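Local coordinates for protein polyguluronate lyase (Corynebacterium sp., PDB 1UAI) that probably cleaves the poly(alpha-L-guluronate) blocks of alginate as a lyase, using a jelly-roll beta-sandwich fold, at residues I137-V148 / V171-I181. Sequence-based numbering, arbitrary orientation.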
ATOM      1  N   ILE A 137       0.066   4.514  12.703  1.00  5.37           N
ATOM      2  CA  ILE A 137       0.197   3.078  12.520  1.00  4.78           C
ATOM      3  C   ILE A 137      -1.129   2.656  13.150  1.00  4.67           C
ATOM      4  O   ILE A 137      -1.402   2.962  14.318  1.00  5.26           O
ATOM      5  CB  ILE A 137       1.346   2.439  13.318  1.00  5.88           C
ATOM      6  CG1 ILE A 137       2.690   2.998  12.849  1.00  7.84           C
ATOM      7  CG2 ILE A 137       1.293   0.916  13.151  1.00  6.31           C
ATOM      8  CD1 ILE A 137       2.927   2.868  11.372  1.00  9.94           C
ATOM      9  N   THR A 138      -1.965   1.987  12.371  1.00  4.82           N
ATOM     10  CA  THR A 138      -3.273   1.571  12.848  1.00  5.47           C
ATOM     11  C   THR A 138      -3.252   0.191  13.489  1.00  5.62           C
ATOM     12  O   THR A 138      -2.247  -0.515  13.452  1.00  5.47           O
ATOM     13  CB  THR A 138      -4.272   1.528  11.687  1.00  4.85           C
ATOM     14  OG1 THR A 138      -3.912   0.459  10.804  1.00  5.15           O
ATOM     15  CG2 THR A 138      -4.254   2.843  10.913  1.00  5.41           C
ATOM     16  N   LYS A 139      -4.377  -0.170  14.095  1.00  5.74           N
ATOM     17  CA  LYS A 139      -4.556  -1.479  14.708  1.00  6.75           C
ATOM     18  C   LYS A 139      -6.018  -1.823  14.482  1.00  6.92           C
ATOM     19  O   LYS A 139      -6.901  -1.278  15.145  1.00  7.07           O
ATOM     20  CB  LYS A 139      -4.257  -1.461  16.209  1.00  7.69           C
ATOM     21  CG  LYS A 139      -4.429  -2.830  16.860  1.00 11.52           C
ATOM     22  CD  LYS A 139      -4.194  -2.783  18.360  1.00 13.85           C
ATOM     23  CE  LYS A 139      -4.402  -4.151  18.992  1.00 16.98           C
ATOM     24  NZ  LYS A 139      -5.786  -4.660  18.786  1.00 20.47           N
ATOM     25  N   GLY A 140      -6.272  -2.716  13.534  1.00  7.19           N
ATOM     26  CA  GLY A 140      -7.645  -3.081  13.243  1.00  8.37           C
ATOM     27  C   GLY A 140      -8.431  -1.842  12.851  1.00  8.59           C
ATOM     28  O   GLY A 140      -7.969  -1.038  12.040  1.00  9.40           O
ATOM     29  N   ASP A 141      -9.611  -1.674  13.440  1.00  9.57           N
ATOM     30  CA  ASP A 141     -10.458  -0.527  13.131  1.00 10.23           C
ATOM     31  C   ASP A 141     -10.014   0.779  13.781  1.00  9.29           C
ATOM     32  O   ASP A 141     -10.615   1.822  13.535  1.00  9.79           O
ATOM     33  CB  ASP A 141     -11.908  -0.813  13.533  1.00 13.22           C
ATOM     34  CG  ASP A 141     -12.488  -2.007  12.811  1.00 16.28           C
ATOM     35  OD1 ASP A 141     -12.299  -2.105  11.581  1.00 17.93           O
ATOM     36  OD2 ASP A 141     -13.140  -2.841  13.471  1.00 20.56           O
ATOM     37  N   ASP A 142      -8.975   0.731  14.609  1.00  8.37           N
ATOM     38  CA  ASP A 142      -8.493   1.947  15.259  1.00  7.56           C
ATOM     39  C   ASP A 142      -7.509   2.657  14.336  1.00  6.55           C
ATOM     40  O   ASP A 142      -6.321   2.317  14.294  1.00  7.02           O
ATOM     41  CB  ASP A 142      -7.814   1.622  16.591  1.00  8.22           C
ATOM     42  CG  ASP A 142      -7.449   2.870  17.381  1.00  8.85           C
ATOM     43  OD1 ASP A 142      -7.612   3.989  16.851  1.00  8.62           O
ATOM     44  OD2 ASP A 142      -6.997   2.730  18.536  1.00 11.26           O
ATOM     45  N   THR A 143      -8.015   3.647  13.609  1.00  6.61           N
ATOM     46  CA  THR A 143      -7.211   4.415  12.663  1.00  6.29           C
ATOM     47  C   THR A 143      -6.157   5.304  13.321  1.00  6.02           C
ATOM     48  O   THR A 143      -5.256   5.796  12.641  1.00  6.46           O
ATOM     49  CB  THR A 143      -8.100   5.325  11.788  1.00  7.18           C
ATOM     50  OG1 THR A 143      -8.818   6.235  12.630  1.00  8.60           O
ATOM     51  CG2 THR A 143      -9.087   4.499  10.975  1.00  8.83           C
ATOM     52  N   HIS A 144      -6.271   5.510  14.632  1.00  5.92           N
ATOM     53  CA  HIS A 144      -5.332   6.363  15.360  1.00  6.34           C
ATOM     54  C   HIS A 144      -4.572   5.620  16.461  1.00  6.32           C
ATOM     55  O   HIS A 144      -4.139   6.226  17.440  1.00  7.08           O
ATOM     56  CB  HIS A 144      -6.082   7.546  15.982  1.00  7.66           C
ATOM     57  CG  HIS A 144      -6.686   8.482  14.982  1.00  7.45           C
ATOM     58  ND1 HIS A 144      -7.582   9.467  15.337  1.00 10.87           N
ATOM     59  CD2 HIS A 144      -6.515   8.595  13.642  1.00  7.75           C
ATOM     60  CE1 HIS A 144      -7.939  10.145  14.261  1.00 11.46           C
ATOM     61  NE2 HIS A 144      -7.307   9.636  13.219  1.00  8.61           N
ATOM     62  N   HIS A 145      -4.403   4.314  16.295  1.00  5.89           N
ATOM     63  CA  HIS A 145      -3.708   3.495  17.284  1.00  6.16           C
ATOM     64  C   HIS A 145      -2.413   4.128  17.796  1.00  5.91           C
ATOM     65  O   HIS A 145      -2.200   4.233  19.005  1.00  6.61           O
ATOM     66  CB  HIS A 145      -3.423   2.116  16.689  1.00  6.77           C
ATOM     67  CG  HIS A 145      -2.542   1.261  17.543  1.00  7.67           C
ATOM     68  ND1 HIS A 145      -2.954   0.726  18.746  1.00  9.55           N
ATOM     69  CD2 HIS A 145      -1.259   0.863  17.374  1.00  9.39           C
ATOM     70  CE1 HIS A 145      -1.961   0.037  19.280  1.00  9.72           C
ATOM     71  NE2 HIS A 145      -0.921   0.105  18.468  1.00 10.83           N
ATOM     72  N   LYS A 146      -1.550   4.545  16.876  1.00  5.64           N
ATOM     73  CA  LYS A 146      -0.287   5.168  17.249  1.00  5.35           C
ATOM     74  C   LYS A 146       0.086   6.283  16.287  1.00  5.53           C
ATOM     75  O   LYS A 146       0.237   6.057  15.088  1.00  5.46           O
ATOM     76  CB  LYS A 146       0.839   4.126  17.276  1.00  6.91           C
ATOM     77  CG  LYS A 146       2.252   4.710  17.365  1.00  7.49           C
ATOM     78  CD  LYS A 146       2.500   5.474  18.657  1.00  8.87           C
ATOM     79  CE  LYS A 146       3.920   6.024  18.682  1.00  9.92           C
ATOM     80  NZ  LYS A 146       4.220   6.766  19.936  1.00 10.99           N
ATOM     81  N   LEU A 147       0.213   7.494  16.816  1.00  5.76           N
ATOM     82  CA  LEU A 147       0.620   8.627  16.001  1.00  5.43           C
ATOM     83  C   LEU A 147       2.137   8.555  15.864  1.00  5.35           C
ATOM     84  O   LEU A 147       2.855   8.574  16.862  1.00  6.05           O
ATOM     85  CB  LEU A 147       0.243   9.949  16.676  1.00  6.52           C
ATOM     86  CG  LEU A 147       0.763  11.208  15.974  1.00  6.31           C
ATOM     87  CD1 LEU A 147       0.013  11.419  14.668  1.00  6.38           C
ATOM     88  CD2 LEU A 147       0.598  12.415  16.887  1.00  6.14           C
ATOM     89  N   VAL A 148       2.623   8.443  14.634  1.00  5.18           N
ATOM     90  CA  VAL A 148       4.059   8.400  14.396  1.00  5.89           C
ATOM     91  C   VAL A 148       4.584   9.833  14.465  1.00  5.36           C
ATOM     92  O   VAL A 148       5.575  10.115  15.139  1.00  5.73           O
ATOM     93  CB  VAL A 148       4.372   7.797  13.012  1.00  5.05           C
ATOM     94  CG1 VAL A 148       5.866   7.869  12.734  1.00  6.16           C
ATOM     95  CG2 VAL A 148       3.890   6.351  12.960  1.00  6.38           C
ATOM     96  N   VAL A 171       6.277  -2.678  14.428  1.00  4.72           N
ATOM     97  CA  VAL A 171       6.213  -1.716  13.332  1.00  5.23           C
ATOM     98  C   VAL A 171       7.214  -0.589  13.564  1.00  5.01           C
ATOM     99  O   VAL A 171       7.204   0.052  14.616  1.00  5.60           O
ATOM    100  CB  VAL A 171       4.793  -1.127  13.197  1.00  5.05           C
ATOM    101  CG1 VAL A 171       4.674  -0.357  11.894  1.00  6.31           C
ATOM    102  CG2 VAL A 171       3.760  -2.244  13.258  1.00  6.16           C
ATOM    103  N   TYR A 172       8.066  -0.354  12.570  1.00  5.08           N
ATOM    104  CA  TYR A 172       9.116   0.658  12.649  1.00  5.25           C
ATOM    105  C   TYR A 172       8.956   1.785  11.636  1.00  5.17           C
ATOM    106  O   TYR A 172       8.430   1.584  10.541  1.00  5.41           O
ATOM    107  CB  TYR A 172      10.482   0.005  12.407  1.00  5.79           C
ATOM    108  CG  TYR A 172      10.811  -1.130  13.341  1.00  6.34           C
ATOM    109  CD1 TYR A 172      11.624  -0.928  14.453  1.00  7.67           C
ATOM    110  CD2 TYR A 172      10.305  -2.410  13.117  1.00  6.39           C
ATOM    111  CE1 TYR A 172      11.926  -1.972  15.322  1.00  9.20           C
ATOM    112  CE2 TYR A 172      10.599  -3.460  13.978  1.00  7.84           C
ATOM    113  CZ  TYR A 172      11.410  -3.234  15.078  1.00  8.71           C
ATOM    114  OH  TYR A 172      11.696  -4.263  15.944  1.00 10.68           O
ATOM    115  N   TYR A 173       9.444   2.962  12.016  1.00  5.29           N
ATOM    116  CA  TYR A 173       9.431   4.156  11.175  1.00  5.50           C
ATOM    117  C   TYR A 173      10.842   4.726  11.299  1.00  5.67           C
ATOM    118  O   TYR A 173      11.276   5.100  12.394  1.00  6.07           O
ATOM    119  CB  TYR A 173       8.402   5.159  11.692  1.00  5.91           C
ATOM    120  CG  TYR A 173       8.445   6.519  11.029  1.00  6.73           C
ATOM    121  CD1 TYR A 173       7.878   6.734   9.773  1.00  6.95           C
ATOM    122  CD2 TYR A 173       9.014   7.607  11.689  1.00  8.03           C
ATOM    123  CE1 TYR A 173       7.870   8.009   9.197  1.00  8.33           C
ATOM    124  CE2 TYR A 173       9.012   8.877  11.127  1.00  8.89           C
ATOM    125  CZ  TYR A 173       8.436   9.073   9.884  1.00  8.44           C
ATOM    126  OH  TYR A 173       8.398  10.341   9.348  1.00 10.91           O
ATOM    127  N   ASN A 174      11.552   4.775  10.178  1.00  6.34           N
ATOM    128  CA  ASN A 174      12.928   5.251  10.143  1.00  7.57           C
ATOM    129  C   ASN A 174      13.793   4.598  11.219  1.00  8.28           C
ATOM    130  O   ASN A 174      14.581   5.259  11.901  1.00  9.70           O
ATOM    131  CB  ASN A 174      12.982   6.779  10.244  1.00  8.49           C
ATOM    132  CG  ASN A 174      12.489   7.454   8.979  1.00  7.07           C
ATOM    133  OD1 ASN A 174      12.521   6.858   7.898  1.00  7.65           O
ATOM    134  ND2 ASN A 174      12.044   8.699   9.097  1.00  8.79           N
ATOM    135  N   GLY A 175      13.628   3.285  11.359  1.00  8.46           N
ATOM    136  CA  GLY A 175      14.410   2.518  12.314  1.00  9.15           C
ATOM    137  C   GLY A 175      13.951   2.502  13.758  1.00  9.69           C
ATOM    138  O   GLY A 175      14.488   1.741  14.562  1.00 11.34           O
ATOM    139  N   VAL A 176      12.961   3.320  14.097  1.00  8.60           N
ATOM    140  CA  VAL A 176      12.474   3.382  15.469  1.00  8.54           C
ATOM    141  C   VAL A 176      11.166   2.617  15.656  1.00  6.71           C
ATOM    142  O   VAL A 176      10.209   2.806  14.903  1.00  6.37           O
ATOM    143  CB  VAL A 176      12.276   4.854  15.907  1.00  8.72           C
ATOM    144  CG1 VAL A 176      11.772   4.913  17.342  1.00 10.77           C
ATOM    145  CG2 VAL A 176      13.588   5.615  15.769  1.00 11.28           C
ATOM    146  N   LEU A 177      11.132   1.748  16.664  1.00  6.99           N
ATOM    147  CA  LEU A 177       9.941   0.961  16.962  1.00  7.42           C
ATOM    148  C   LEU A 177       8.814   1.902  17.374  1.00  7.07           C
ATOM    149  O   LEU A 177       8.966   2.700  18.302  1.00  8.77           O
ATOM    150  CB  LEU A 177      10.235  -0.032  18.091  1.00  7.81           C
ATOM    151  CG  LEU A 177       9.089  -0.953  18.522  1.00  8.11           C
ATOM    152  CD1 LEU A 177       8.630  -1.804  17.348  1.00  8.71           C
ATOM    153  CD2 LEU A 177       9.554  -1.837  19.666  1.00  9.35           C
ATOM    154  N   GLN A 178       7.684   1.803  16.681  1.00  6.66           N
ATOM    155  CA  GLN A 178       6.533   2.658  16.952  1.00  6.62           C
ATOM    156  C   GLN A 178       5.488   1.978  17.816  1.00  6.35           C
ATOM    157  O   GLN A 178       4.867   2.609  18.674  1.00  7.19           O
ATOM    158  CB  GLN A 178       5.883   3.088  15.638  1.00  7.31           C
ATOM    159  CG  GLN A 178       6.798   3.880  14.728  1.00  7.51           C
ATOM    160  CD  GLN A 178       7.291   5.152  15.383  1.00  7.02           C
ATOM    161  OE1 GLN A 178       6.495   5.969  15.845  1.00  7.91           O
ATOM    162  NE2 GLN A 178       8.608   5.329  15.427  1.00  8.03           N
ATOM    163  N   THR A 179       5.282   0.689  17.575  1.00  6.63           N
ATOM    164  CA  THR A 179       4.299  -0.067  18.331  1.00  6.79           C
ATOM    165  C   THR A 179       4.484  -1.558  18.115  1.00  5.75           C
ATOM    166  O   THR A 179       5.075  -1.987  17.122  1.00  6.70           O
ATOM    167  CB  THR A 179       2.858   0.313  17.905  1.00  7.43           C
ATOM    168  OG1 THR A 179       1.916  -0.350  18.756  1.00  8.84           O
ATOM    169  CG2 THR A 179       2.595  -0.099  16.459  1.00  8.79           C
ATOM    170  N   THR A 180       3.995  -2.336  19.074  1.00  6.22           N
ATOM    171  CA  THR A 180       4.038  -3.788  19.005  1.00  6.78           C
ATOM    172  C   THR A 180       2.587  -4.213  19.177  1.00  6.90           C
ATOM    173  O   THR A 180       1.954  -3.889  20.184  1.00  8.28           O
ATOM    174  CB  THR A 180       4.900  -4.396  20.126  1.00  7.27           C
ATOM    175  OG1 THR A 180       6.246  -3.927  19.992  1.00  7.84           O
ATOM    176  CG2 THR A 180       4.893  -5.915  20.036  1.00  8.94           C
ATOM    177  N   ILE A 181       2.063  -4.916  18.179  1.00  7.30           N
ATOM    178  CA  ILE A 181       0.676  -5.355  18.181  1.00  8.11           C
ATOM    179  C   ILE A 181       0.544  -6.868  18.288  1.00  7.82           C
ATOM    180  O   ILE A 181       1.187  -7.607  17.546  1.00  7.64           O
ATOM    181  CB  ILE A 181      -0.028  -4.874  16.889  1.00  8.71           C
ATOM    182  CG1 ILE A 181      -0.029  -3.343  16.849  1.00  8.41           C
ATOM    183  CG2 ILE A 181      -1.445  -5.424  16.817  1.00 10.29           C
ATOM    184  CD1 ILE A 181      -0.487  -2.758  15.530  1.00  8.88           C
TER
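Two beta hairpins, each at the margin of one sheet of the jelly-roll sandwich, face one another here: Ile137 and Val148 of one rest on Val171 and Tyr173 of the other, while His145 is hydrogen-bonded to Thr179. Strand 137-139 runs almost parallel to strand 176-181, 6° apart and 8.6 Å between axes, a spacing filled by side chains. Branched aliphatic residues suit the buried inner end. Ile137 lays CD1 against Val171 CG1 at 3.7 Å, and its CG2, anti to the backbone N, reaches the CG2 methyl of Thr179; Phe128 of strand 124-131 touches both Ile137 and Val171. Toward the Tyr173-Val176 turn, Val148 CG1 sits over one face of the Tyr173 ring, 3.4 Å from its centroid and 18° off the normal, a CH-pi contact; Asn174 ND2 lies over the opposite face. A classic beta bulge places Gln178 and Thr179 both opposite Val171, and both side chains lean toward the other hairpin. Gln178 folds back so that NE2 donates to Val176 O at 3.0 Å, from the face opposite to Tyr173 N, which leaves OE1 beside Val148. The methylenes of Lys146 cross this glutamine, CE coming 3.5 Å from Gln178 O. Thr179 turns OG1 away from its own backbone N (chi1 -174°) and so meets His145 NE2 at 2.9 Å, at the edge of the imidazole and in its plane. Lys139 CB lies over one face of that ring, and the lysine chain, extended as far as CE, runs past Ile181 CG2. The two hairpins thus close this side of the sandwich chiefly by apolar packing, and the one directional side-chain bond between them, at its partly exposed border, would favour one rotation of the imidazole.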